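Side-chain contacts in transcarboxylase 5S subunit (Propionibacterium freudenreichii subsp. shermanii, PDB 1RQB), which transfers a carboxyl group from the biotin carried by the 1.3S subunit to pyruvate, forming oxaloacetate, in a cobalt-containing TIM barrel: residues Asp116-Arg121 / Asp449-Ala454; Ala344-Val349 / Gln364-Gln369; Ser74-Arg77 / Asp82-Glu85. All blocks are in the same frame, centred on the assembly; numbering follows the deposited sequence.

Interaction 1: Asp116-Arg121 / Asp449-Ala454; sequences DEVVDR and DVLTYA
Val118 and Leu451, 333 residues apart in sequence, illustrate how methyl groups can meet where two domains join. The close part of the contact is a single apolar touch, Val118 CG1 against Leu451 CD2 at 4.2 Å, in which the two side chains run past one another, antiparallel. Leu451 does most of the reaching: with CG anti to its carbonyl carbon (chi1 -72°), the fork of its two methyls spreads toward the other helix, and while CD2 takes the valine, CD1 lies 4.2 Å from Arg121 O, the backbone oxygen one turn further along. Both side chains are buried, and Trp430 also packs on Leu451 while Glu429 touches Val118. The rest is looser. Ala454 faces the other helix, yet its CB stays 4.8 Å from Val118 CG1. Arg121 starts out toward helix 447-455, its CB 4.7 Å from Leu451 CD2, and then carries its guanidinium away along a nearly straight chain, giving a partly exposed border. No hydrogen bond joins the two segments, but Glu117 OE2 accepts from Glu429 N and Trp430 N, and Ala454 O from Tyr114 OH. Helix 116-128 follows strand 99-103 and precedes strand 133-136 along the chain, so the contact is one of an outer TIM-barrel helix covered by a helix of the carboxylase domain that follows the barrel.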
ATOM      1  N   ASP A 116      33.587  -7.553 -24.491  1.00 18.00           N
ATOM      2  CA  ASP A 116      32.681  -6.755 -25.330  1.00 19.48           C
ATOM      3  C   ASP A 116      31.956  -7.587 -26.391  1.00 22.05           C
ATOM      4  O   ASP A 116      30.803  -7.296 -26.709  1.00 19.29           O
ATOM      5  CB  ASP A 116      33.446  -5.609 -26.012  1.00 18.39           C
ATOM      6  CG  ASP A 116      33.763  -4.453 -25.052  1.00 26.77           C
ATOM      7  OD1 ASP A 116      33.126  -4.365 -23.972  1.00 20.63           O
ATOM      8  OD2 ASP A 116      34.640  -3.615 -25.384  1.00 25.11           O
ATOM      9  N   GLU A 117      32.597  -8.615 -26.945  1.00 18.45           N
ATOM     10  CA  GLU A 117      31.962  -9.405 -28.010  1.00 22.54           C
ATOM     11  C   GLU A 117      30.758 -10.188 -27.483  1.00 19.81           C
ATOM     12  O   GLU A 117      29.795 -10.411 -28.215  1.00 19.34           O
ATOM     13  CB  GLU A 117      32.947 -10.392 -28.641  1.00 28.17           C
ATOM     14  CG  GLU A 117      33.317 -11.550 -27.735  1.00 35.53           C
ATOM     15  CD  GLU A 117      34.400 -12.444 -28.315  1.00 36.43           C
ATOM     16  OE1 GLU A 117      34.548 -12.510 -29.558  1.00 32.62           O
ATOM     17  OE2 GLU A 117      35.092 -13.096 -27.512  1.00 38.39           O
ATOM     18  N   VAL A 118      30.817 -10.649 -26.238  1.00 17.86           N
ATOM     19  CA  VAL A 118      29.680 -11.396 -25.679  1.00 16.36           C
ATOM     20  C   VAL A 118      28.501 -10.437 -25.485  1.00 13.63           C
ATOM     21  O   VAL A 118      27.349 -10.783 -25.746  1.00 15.65           O
ATOM     22  CB  VAL A 118      30.030 -12.034 -24.324  1.00 18.99           C
ATOM     23  CG1 VAL A 118      28.831 -12.856 -23.803  1.00 15.92           C
ATOM     24  CG2 VAL A 118      31.251 -12.928 -24.475  1.00 20.07           C
ATOM     25  N   VAL A 119      28.796  -9.225 -25.028  1.00 14.17           N
ATOM     26  CA  VAL A 119      27.749  -8.212 -24.831  1.00 17.63           C
ATOM     27  C   VAL A 119      27.107  -7.900 -26.185  1.00 21.77           C
ATOM     28  O   VAL A 119      25.886  -7.812 -26.304  1.00 16.48           O
ATOM     29  CB  VAL A 119      28.346  -6.920 -24.214  1.00 17.99           C
ATOM     30  CG1 VAL A 119      27.291  -5.828 -24.134  1.00 20.40           C
ATOM     31  CG2 VAL A 119      28.909  -7.216 -22.825  1.00 19.19           C
ATOM     32  N   ASP A 120      27.934  -7.758 -27.221  1.00 19.40           N
ATOM     33  CA  ASP A 120      27.416  -7.448 -28.562  1.00 22.11           C
ATOM     34  C   ASP A 120      26.453  -8.541 -29.029  1.00 21.02           C
ATOM     35  O   ASP A 120      25.362  -8.252 -29.517  1.00 18.36           O
ATOM     36  CB  ASP A 120      28.550  -7.326 -29.590  1.00 27.94           C
ATOM     37  CG  ASP A 120      29.162  -5.937 -29.632  1.00 39.77           C
ATOM     38  OD1 ASP A 120      28.387  -4.953 -29.708  1.00 44.97           O
ATOM     39  OD2 ASP A 120      30.415  -5.826 -29.601  1.00 40.96           O
ATOM     40  N   ARG A 121      26.866  -9.795 -28.884  1.00 15.75           N
ATOM     41  CA  ARG A 121      26.036 -10.921 -29.338  1.00 13.62           C
ATOM     42  C   ARG A 121      24.742 -11.048 -28.533  1.00 14.03           C
ATOM     43  O   ARG A 121      23.700 -11.375 -29.098  1.00 12.97           O
ATOM     44  CB  ARG A 121      26.815 -12.225 -29.269  1.00 18.24           C
ATOM     45  CG  ARG A 121      27.929 -12.293 -30.317  1.00 22.59           C
ATOM     46  CD  ARG A 121      28.667 -13.599 -30.222  1.00 29.51           C
ATOM     47  NE  ARG A 121      29.665 -13.765 -31.278  1.00 30.48           N
ATOM     48  CZ  ARG A 121      29.398 -14.240 -32.495  1.00 31.48           C
ATOM     49  NH1 ARG A 121      28.162 -14.599 -32.820  1.00 31.49           N
ATOM     50  NH2 ARG A 121      30.376 -14.379 -33.381  1.00 29.03           N
ATOM     51  N   ASP A 449      21.869 -20.590 -27.097  1.00 15.93           N
ATOM     52  CA  ASP A 449      22.296 -21.646 -26.169  1.00 16.79           C
ATOM     53  C   ASP A 449      23.730 -21.388 -25.697  1.00 15.98           C
ATOM     54  O   ASP A 449      24.069 -21.685 -24.552  1.00 14.15           O
ATOM     55  CB  ASP A 449      22.189 -23.024 -26.838  1.00 20.01           C
ATOM     56  CG  ASP A 449      20.942 -23.799 -26.404  1.00 27.62           C
ATOM     57  OD1 ASP A 449      19.923 -23.171 -26.024  1.00 24.55           O
ATOM     58  OD2 ASP A 449      20.979 -25.049 -26.466  1.00 27.48           O
ATOM     59  N   VAL A 450      24.585 -20.855 -26.569  1.00 14.59           N
ATOM     60  CA  VAL A 450      25.957 -20.541 -26.140  1.00 14.38           C
ATOM     61  C   VAL A 450      25.886 -19.438 -25.081  1.00 11.73           C
ATOM     62  O   VAL A 450      26.621 -19.451 -24.096  1.00 13.28           O
ATOM     63  CB  VAL A 450      26.839 -20.070 -27.336  1.00 18.95           C
ATOM     64  CG1 VAL A 450      28.231 -19.672 -26.847  1.00 19.20           C
ATOM     65  CG2 VAL A 450      26.952 -21.197 -28.375  1.00 21.17           C
ATOM     66  N   LEU A 451      24.977 -18.487 -25.277  1.00 13.97           N
ATOM     67  CA  LEU A 451      24.804 -17.401 -24.301  1.00 13.04           C
ATOM     68  C   LEU A 451      24.331 -17.991 -22.972  1.00 14.20           C
ATOM     69  O   LEU A 451      24.804 -17.607 -21.903  1.00 15.47           O
ATOM     70  CB  LEU A 451      23.792 -16.372 -24.821  1.00 16.26           C
ATOM     71  CG  LEU A 451      24.339 -15.525 -25.968  1.00 18.93           C
ATOM     72  CD1 LEU A 451      23.223 -14.806 -26.692  1.00 18.53           C
ATOM     73  CD2 LEU A 451      25.358 -14.529 -25.411  1.00 21.06           C
ATOM     74  N   THR A 452      23.407 -18.945 -23.029  1.00 13.18           N
ATOM     75  CA  THR A 452      22.923 -19.546 -21.779  1.00 14.79           C
ATOM     76  C   THR A 452      24.100 -20.178 -21.034  1.00 13.22           C
ATOM     77  O   THR A 452      24.218 -20.056 -19.815  1.00 16.69           O
ATOM     78  CB  THR A 452      21.835 -20.610 -22.042  1.00 14.55           C
ATOM     79  OG1 THR A 452      20.675 -19.966 -22.572  1.00 16.76           O
ATOM     80  CG2 THR A 452      21.446 -21.329 -20.745  1.00 16.39           C
ATOM     81  N   TYR A 453      24.982 -20.840 -21.773  1.00 14.20           N
ATOM     82  CA  TYR A 453      26.149 -21.485 -21.157  1.00 13.42           C
ATOM     83  C   TYR A 453      27.118 -20.431 -20.613  1.00 14.28           C
ATOM     84  O   TYR A 453      27.672 -20.586 -19.526  1.00 17.29           O
ATOM     85  CB  TYR A 453      26.879 -22.363 -22.175  1.00 18.03           C
ATOM     86  CG  TYR A 453      28.140 -22.963 -21.624  1.00 20.63           C
ATOM     87  CD1 TYR A 453      28.091 -23.982 -20.675  1.00 25.16           C
ATOM     88  CD2 TYR A 453      29.394 -22.467 -22.002  1.00 23.58           C
ATOM     89  CE1 TYR A 453      29.263 -24.495 -20.103  1.00 24.99           C
ATOM     90  CE2 TYR A 453      30.571 -22.975 -21.439  1.00 23.09           C
ATOM     91  CZ  TYR A 453      30.494 -23.984 -20.491  1.00 25.53           C
ATOM     92  OH  TYR A 453      31.644 -24.475 -19.918  1.00 29.24           O
ATOM     93  N   ALA A 454      27.329 -19.353 -21.359  1.00 15.31           N
ATOM     94  CA  ALA A 454      28.260 -18.307 -20.911  1.00 18.09           C
ATOM     95  C   ALA A 454      27.732 -17.605 -19.657  1.00 16.10           C
ATOM     96  O   ALA A 454      28.501 -17.242 -18.766  1.00 15.24           O
ATOM     97  CB  ALA A 454      28.469 -17.280 -22.037  1.00 16.89           C
TER

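Interaction 2: Ala344-Val349 / Gln364-Gln369; sequences AEVPRV and QIVGTQ
Val366 wedged between Val346 and Val349 shows how consecutive helices of the conserved carboxylase domain pack through branched side chains. The axes of the two short segments approach to 9.0 Å and their directions differ by 120°. Val366 CG1, placed anti to its own backbone N (chi1 168°), meets both valines of the other helix, Val349 CG1 at 3.7 Å and Val346 CG1 at 4.3 Å. Val349 is an equal partner, for its CG1 also lies alongside the start of the Gln369 side chain, 4.2 Å from its CB. Beyond that carbon the glutamine bends (chi2 54°), and its amide is held elsewhere, OE1 by Thr383 N and NE2 by Asn373 OD1 and Arg381 O. On helix 339-352, kinked at Pro347, Arg348 grips Glu345 side-on: NE and NH2 both reach Glu345 OE1 from the same face of the carboxylate, NH2 at 3.1 Å, with the oxygen close to the guanidinium plane. Glu345 OE2 accepts from Asn373 ND2, so this carboxylate links the ion pair to helix 362-376. Met322 touches both Val346 and Val366, bringing helix 320-331 against the valines. This is a buried valine contact between consecutive helices, typical of the all-helical packing in the carboxylase domain that follows the barrel.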
ATOM      1  N   ALA A 344      25.691  -1.809  12.708  1.00 40.81           N
ATOM      2  CA  ALA A 344      26.482  -0.581  12.874  1.00 38.71           C
ATOM      3  C   ALA A 344      27.730  -0.662  11.993  1.00 35.97           C
ATOM      4  O   ALA A 344      28.359   0.350  11.688  1.00 36.22           O
ATOM      5  CB  ALA A 344      26.882  -0.412  14.331  1.00 42.05           C
ATOM      6  N   GLU A 345      28.063  -1.877  11.568  1.00 36.15           N
ATOM      7  CA  GLU A 345      29.256  -2.127  10.744  1.00 36.22           C
ATOM      8  C   GLU A 345      28.959  -1.894   9.261  1.00 33.32           C
ATOM      9  O   GLU A 345      29.834  -1.457   8.515  1.00 31.90           O
ATOM     10  CB  GLU A 345      29.739  -3.569  10.969  1.00 39.02           C
ATOM     11  CG  GLU A 345      31.016  -3.955  10.232  1.00 41.82           C
ATOM     12  CD  GLU A 345      32.223  -3.144  10.678  1.00 45.50           C
ATOM     13  OE1 GLU A 345      32.343  -2.884  11.895  1.00 46.97           O
ATOM     14  OE2 GLU A 345      33.057  -2.778   9.817  1.00 42.81           O
ATOM     15  N   VAL A 346      27.732  -2.181   8.828  1.00 31.77           N
ATOM     16  CA  VAL A 346      27.353  -2.010   7.418  1.00 27.72           C
ATOM     17  C   VAL A 346      27.739  -0.613   6.925  1.00 28.89           C
ATOM     18  O   VAL A 346      28.419  -0.470   5.910  1.00 27.56           O
ATOM     19  CB  VAL A 346      25.838  -2.240   7.202  1.00 29.74           C
ATOM     20  CG1 VAL A 346      25.414  -1.691   5.845  1.00 28.00           C
ATOM     21  CG2 VAL A 346      25.522  -3.729   7.279  1.00 26.92           C
ATOM     22  N   PRO A 347      27.299   0.442   7.628  1.00 29.74           N
ATOM     23  CA  PRO A 347      27.660   1.790   7.179  1.00 29.66           C
ATOM     24  C   PRO A 347      29.168   1.984   7.004  1.00 30.38           C
ATOM     25  O   PRO A 347      29.614   2.649   6.070  1.00 27.76           O
ATOM     26  CB  PRO A 347      27.093   2.678   8.282  1.00 31.11           C
ATOM     27  CG  PRO A 347      25.841   1.943   8.658  1.00 33.89           C
ATOM     28  CD  PRO A 347      26.303   0.499   8.713  1.00 31.49           C
ATOM     29  N   ARG A 348      29.953   1.401   7.908  1.00 28.56           N
ATOM     30  CA  ARG A 348      31.414   1.548   7.833  1.00 29.06           C
ATOM     31  C   ARG A 348      31.966   0.827   6.602  1.00 25.43           C
ATOM     32  O   ARG A 348      32.798   1.377   5.883  1.00 23.77           O
ATOM     33  CB  ARG A 348      32.076   1.053   9.131  1.00 31.23           C
ATOM     34  CG  ARG A 348      31.789   1.981  10.324  1.00 34.90           C
ATOM     35  CD  ARG A 348      32.513   1.571  11.617  1.00 36.78           C
ATOM     36  NE  ARG A 348      32.000   0.335  12.194  1.00 42.73           N
ATOM     37  CZ  ARG A 348      31.259   0.282  13.299  1.00 44.60           C
ATOM     38  NH1 ARG A 348      30.948   1.399  13.949  1.00 45.23           N
ATOM     39  NH2 ARG A 348      30.825  -0.887  13.755  1.00 43.69           N
ATOM     40  N   VAL A 349      31.493  -0.388   6.349  1.00 22.71           N
ATOM     41  CA  VAL A 349      31.938  -1.162   5.181  1.00 25.90           C
ATOM     42  C   VAL A 349      31.510  -0.440   3.900  1.00 26.68           C
ATOM     43  O   VAL A 349      32.291  -0.291   2.961  1.00 23.09           O
ATOM     44  CB  VAL A 349      31.299  -2.568   5.168  1.00 26.71           C
ATOM     45  CG1 VAL A 349      31.706  -3.315   3.904  1.00 29.10           C
ATOM     46  CG2 VAL A 349      31.720  -3.346   6.406  1.00 26.38           C
ATOM     47  N   GLN A 364      24.563  -7.870  -0.930  1.00 33.07           N
ATOM     48  CA  GLN A 364      24.984  -9.150  -0.344  1.00 35.61           C
ATOM     49  C   GLN A 364      26.477  -9.098  -0.011  1.00 33.16           C
ATOM     50  O   GLN A 364      26.912  -9.582   1.033  1.00 34.28           O
ATOM     51  CB  GLN A 364      24.713 -10.319  -1.305  1.00 40.11           C
ATOM     52  CG  GLN A 364      23.239 -10.583  -1.617  1.00 46.09           C
ATOM     53  CD  GLN A 364      22.787 -10.015  -2.957  1.00 51.28           C
ATOM     54  OE1 GLN A 364      22.691  -8.802  -3.139  1.00 53.32           O
ATOM     55  NE2 GLN A 364      22.506 -10.903  -3.907  1.00 53.70           N
ATOM     56  N   ILE A 365      27.252  -8.485  -0.896  1.00 29.61           N
ATOM     57  CA  ILE A 365      28.708  -8.396  -0.713  1.00 30.32           C
ATOM     58  C   ILE A 365      29.054  -7.579   0.532  1.00 29.98           C
ATOM     59  O   ILE A 365      29.870  -8.002   1.349  1.00 30.79           O
ATOM     60  CB  ILE A 365      29.382  -7.759  -1.944  1.00 30.05           C
ATOM     61  CG1 ILE A 365      29.131  -8.630  -3.178  1.00 34.28           C
ATOM     62  CG2 ILE A 365      30.878  -7.617  -1.704  1.00 30.69           C
ATOM     63  CD1 ILE A 365      29.663  -8.031  -4.468  1.00 36.53           C
ATOM     64  N   VAL A 366      28.451  -6.402   0.672  1.00 27.80           N
ATOM     65  CA  VAL A 366      28.728  -5.540   1.829  1.00 28.10           C
ATOM     66  C   VAL A 366      28.213  -6.200   3.110  1.00 27.81           C
ATOM     67  O   VAL A 366      28.884  -6.181   4.141  1.00 30.60           O
ATOM     68  CB  VAL A 366      28.069  -4.152   1.670  1.00 27.02           C
ATOM     69  CG1 VAL A 366      28.117  -3.399   2.993  1.00 26.06           C
ATOM     70  CG2 VAL A 366      28.799  -3.357   0.608  1.00 27.30           C
ATOM     71  N   GLY A 367      27.022  -6.782   3.044  1.00 26.78           N
ATOM     72  CA  GLY A 367      26.458  -7.432   4.213  1.00 30.92           C
ATOM     73  C   GLY A 367      27.334  -8.560   4.729  1.00 34.32           C
ATOM     74  O   GLY A 367      27.555  -8.691   5.933  1.00 34.97           O
ATOM     75  N   THR A 368      27.844  -9.374   3.811  1.00 33.81           N
ATOM     76  CA  THR A 368      28.702 -10.507   4.188  1.00 33.89           C
ATOM     77  C   THR A 368      29.989  -9.999   4.840  1.00 34.49           C
ATOM     78  O   THR A 368      30.393 -10.489   5.894  1.00 35.69           O
ATOM     79  CB  THR A 368      29.075 -11.349   2.972  1.00 29.87           C
ATOM     80  OG1 THR A 368      27.894 -11.970   2.458  1.00 33.57           O
ATOM     81  CG2 THR A 368      30.094 -12.429   3.358  1.00 35.97           C
ATOM     82  N   GLN A 369      30.625  -9.018   4.208  1.00 32.15           N
ATOM     83  CA  GLN A 369      31.883  -8.475   4.743  1.00 32.34           C
ATOM     84  C   GLN A 369      31.628  -7.861   6.121  1.00 33.64           C
ATOM     85  O   GLN A 369      32.491  -7.900   6.997  1.00 34.19           O
ATOM     86  CB  GLN A 369      32.464  -7.429   3.794  1.00 33.22           C
ATOM     87  CG  GLN A 369      33.848  -6.969   4.189  1.00 34.00           C
ATOM     88  CD  GLN A 369      34.798  -8.143   4.361  1.00 40.62           C
ATOM     89  OE1 GLN A 369      34.899  -9.000   3.484  1.00 39.40           O
ATOM     90  NE2 GLN A 369      35.501  -8.187   5.496  1.00 36.40           N
TER

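Interaction 3: Ser74-Arg77 / Asp82-Glu85; sequences SCIR and DPWE
Pro83, whose ring rests on Cys75 and Ile76, is followed by the one large flat group here, the indole of Trp84. Asp82 OD1 lies at the edge of that indole, in its plane; Trp67 meets it edge-to-face, and the ring of Tyr72 stands at about 90° to it. The same Asp82 OD1 accepts from Trp84 N at 3.0 Å, on the anti side of the carboxylate and 34° out of its plane. This N-cap bond, which also closes an Asx turn, starts helix 83-93, while Asp82 OD2 pairs with Arg467. Across the contact, Pro83 is touched by two neighbours. Cys75 CB presses on Pro83 CG at 3.8 Å. Ile76 lies across the proline, nearly perpendicular to it: its CG1 is flanked by both backbone N and carbonyl carbon (chi1 66°), which leaves the other branch, CG2, to pack 3.6 Å from Pro83 CD. Backbone hydrogen bonding of Cys75 with Glu81 draws together the short loop between the helices. The Cys75 side chain is about 8 Å from that of His36, a substrate-binding residue. Together, helices 71-77 and 83-93 span the chain between barrel strands 63-68 and 99-103, with Trp84 against helices 116-128 and 447-455 and Ile76 against helices 447-455 and 460-466.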
ATOM      1  N   SER A  74      15.851 -17.786 -13.356  1.00 16.41           N
ATOM      2  CA  SER A  74      14.711 -18.561 -12.841  1.00 17.18           C
ATOM      3  C   SER A  74      14.194 -19.561 -13.875  1.00 18.92           C
ATOM      4  O   SER A  74      13.834 -20.690 -13.544  1.00 14.51           O
ATOM      5  CB  SER A  74      13.568 -17.640 -12.437  1.00 19.90           C
ATOM      6  OG  SER A  74      12.506 -18.410 -11.890  1.00 26.53           O
ATOM      7  N   CYS A  75      14.129 -19.134 -15.128  1.00 13.39           N
ATOM      8  CA  CYS A  75      13.626 -20.014 -16.191  1.00 13.24           C
ATOM      9  C   CYS A  75      14.445 -21.303 -16.271  1.00 13.50           C
ATOM     10  O   CYS A  75      13.888 -22.400 -16.264  1.00 13.24           O
ATOM     11  CB  CYS A  75      13.700 -19.306 -17.550  1.00 16.83           C
ATOM     12  SG  CYS A  75      12.322 -18.189 -17.890  1.00 22.47           S
ATOM     13  N   ILE A  76      15.765 -21.190 -16.328  1.00 15.05           N
ATOM     14  CA  ILE A  76      16.582 -22.398 -16.512  1.00 18.11           C
ATOM     15  C   ILE A  76      16.904 -23.103 -15.193  1.00 18.02           C
ATOM     16  O   ILE A  76      17.186 -24.300 -15.193  1.00 16.82           O
ATOM     17  CB  ILE A  76      17.918 -22.076 -17.201  1.00 18.50           C
ATOM     18  CG1 ILE A  76      18.766 -21.206 -16.284  1.00 14.07           C
ATOM     19  CG2 ILE A  76      17.671 -21.376 -18.538  1.00 18.36           C
ATOM     20  CD1 ILE A  76      20.114 -20.872 -16.864  1.00 18.38           C
ATOM     21  N   ARG A  77      16.842 -22.403 -14.068  1.00 14.97           N
ATOM     22  CA  ARG A  77      17.238 -23.055 -12.813  1.00 16.10           C
ATOM     23  C   ARG A  77      16.046 -23.706 -12.108  1.00 19.39           C
ATOM     24  O   ARG A  77      16.195 -24.770 -11.511  1.00 20.47           O
ATOM     25  CB  ARG A  77      17.907 -22.027 -11.885  1.00 19.23           C
ATOM     26  CG  ARG A  77      18.546 -22.613 -10.629  1.00 26.64           C
ATOM     27  CD  ARG A  77      19.061 -21.516  -9.685  1.00 29.81           C
ATOM     28  NE  ARG A  77      20.053 -20.620 -10.279  1.00 30.01           N
ATOM     29  CZ  ARG A  77      21.364 -20.851 -10.308  1.00 33.84           C
ATOM     30  NH1 ARG A  77      21.857 -21.962  -9.777  1.00 31.91           N
ATOM     31  NH2 ARG A  77      22.187 -19.963 -10.857  1.00 31.47           N
ATOM     32  N   ASP A  82      13.137 -22.403 -21.452  1.00 13.73           N
ATOM     33  CA  ASP A  82      14.159 -21.673 -22.217  1.00 14.67           C
ATOM     34  C   ASP A  82      13.736 -20.201 -22.238  1.00 12.32           C
ATOM     35  O   ASP A  82      12.684 -19.862 -22.776  1.00 10.84           O
ATOM     36  CB  ASP A  82      14.237 -22.206 -23.655  1.00 14.96           C
ATOM     37  CG  ASP A  82      15.456 -21.685 -24.404  1.00 25.49           C
ATOM     38  OD1 ASP A  82      15.870 -20.536 -24.136  1.00 23.56           O
ATOM     39  OD2 ASP A  82      15.994 -22.422 -25.263  1.00 27.83           O
ATOM     40  N   PRO A  83      14.552 -19.307 -21.658  1.00 13.59           N
ATOM     41  CA  PRO A  83      14.220 -17.872 -21.620  1.00 12.54           C
ATOM     42  C   PRO A  83      13.983 -17.277 -23.010  1.00 14.63           C
ATOM     43  O   PRO A  83      13.181 -16.360 -23.177  1.00 12.90           O
ATOM     44  CB  PRO A  83      15.443 -17.237 -20.952  1.00 13.94           C
ATOM     45  CG  PRO A  83      16.131 -18.369 -20.249  1.00 19.85           C
ATOM     46  CD  PRO A  83      15.912 -19.553 -21.153  1.00 13.50           C
ATOM     47  N   TRP A  84      14.692 -17.789 -24.009  1.00 12.78           N
ATOM     48  CA  TRP A  84      14.536 -17.266 -25.374  1.00 13.44           C
ATOM     49  C   TRP A  84      13.166 -17.655 -25.937  1.00 14.87           C
ATOM     50  O   TRP A  84      12.579 -16.921 -26.730  1.00 14.45           O
ATOM     51  CB  TRP A  84      15.687 -17.770 -26.265  1.00 12.18           C
ATOM     52  CG  TRP A  84      17.049 -17.286 -25.786  1.00 14.85           C
ATOM     53  CD1 TRP A  84      17.925 -17.969 -24.988  1.00 13.52           C
ATOM     54  CD2 TRP A  84      17.655 -16.009 -26.040  1.00 13.20           C
ATOM     55  NE1 TRP A  84      19.030 -17.203 -24.734  1.00 15.09           N
ATOM     56  CE2 TRP A  84      18.894 -15.995 -25.364  1.00 17.02           C
ATOM     57  CE3 TRP A  84      17.271 -14.875 -26.774  1.00 15.55           C
ATOM     58  CZ2 TRP A  84      19.758 -14.887 -25.397  1.00 14.23           C
ATOM     59  CZ3 TRP A  84      18.128 -13.778 -26.810  1.00 13.63           C
ATOM     60  CH2 TRP A  84      19.358 -13.790 -26.125  1.00 14.22           C
ATOM     61  N   GLU A  85      12.640 -18.806 -25.533  1.00 14.90           N
ATOM     62  CA  GLU A  85      11.313 -19.210 -26.020  1.00 16.08           C
ATOM     63  C   GLU A  85      10.256 -18.316 -25.368  1.00 14.37           C
ATOM     64  O   GLU A  85       9.242 -17.983 -25.979  1.00 14.16           O
ATOM     65  CB  GLU A  85      11.043 -20.676 -25.673  1.00 23.32           C
ATOM     66  CG  GLU A  85       9.683 -21.187 -26.125  1.00 35.36           C
ATOM     67  CD  GLU A  85       9.553 -21.297 -27.636  1.00 44.00           C
ATOM     68  OE1 GLU A  85       8.486 -21.762 -28.103  1.00 51.11           O
ATOM     69  OE2 GLU A  85      10.508 -20.924 -28.358  1.00 46.20           O
TER

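Along the chain interaction 3 closes first, and interaction 1 then opens a long loop within which interaction 2 is nested. Interactions 1 and 3 are neighbours, their centres 15 Å apart: Leu451 CD1 packs on Trp84 CZ2 at 3.7 Å, and Arg467 forms salt bridges with both Asp449 and Asp82, whose close carboxylates it probably balances. Helix 447-455 thus ties two successive parts of the barrel to the later domain. Interaction 2 lies wholly within that domain, its centre 32 Å from each of the others and its nearest atoms about 11 Å from interaction 3. The carboxylase domain therefore both packs upon itself and returns to cover the barrel.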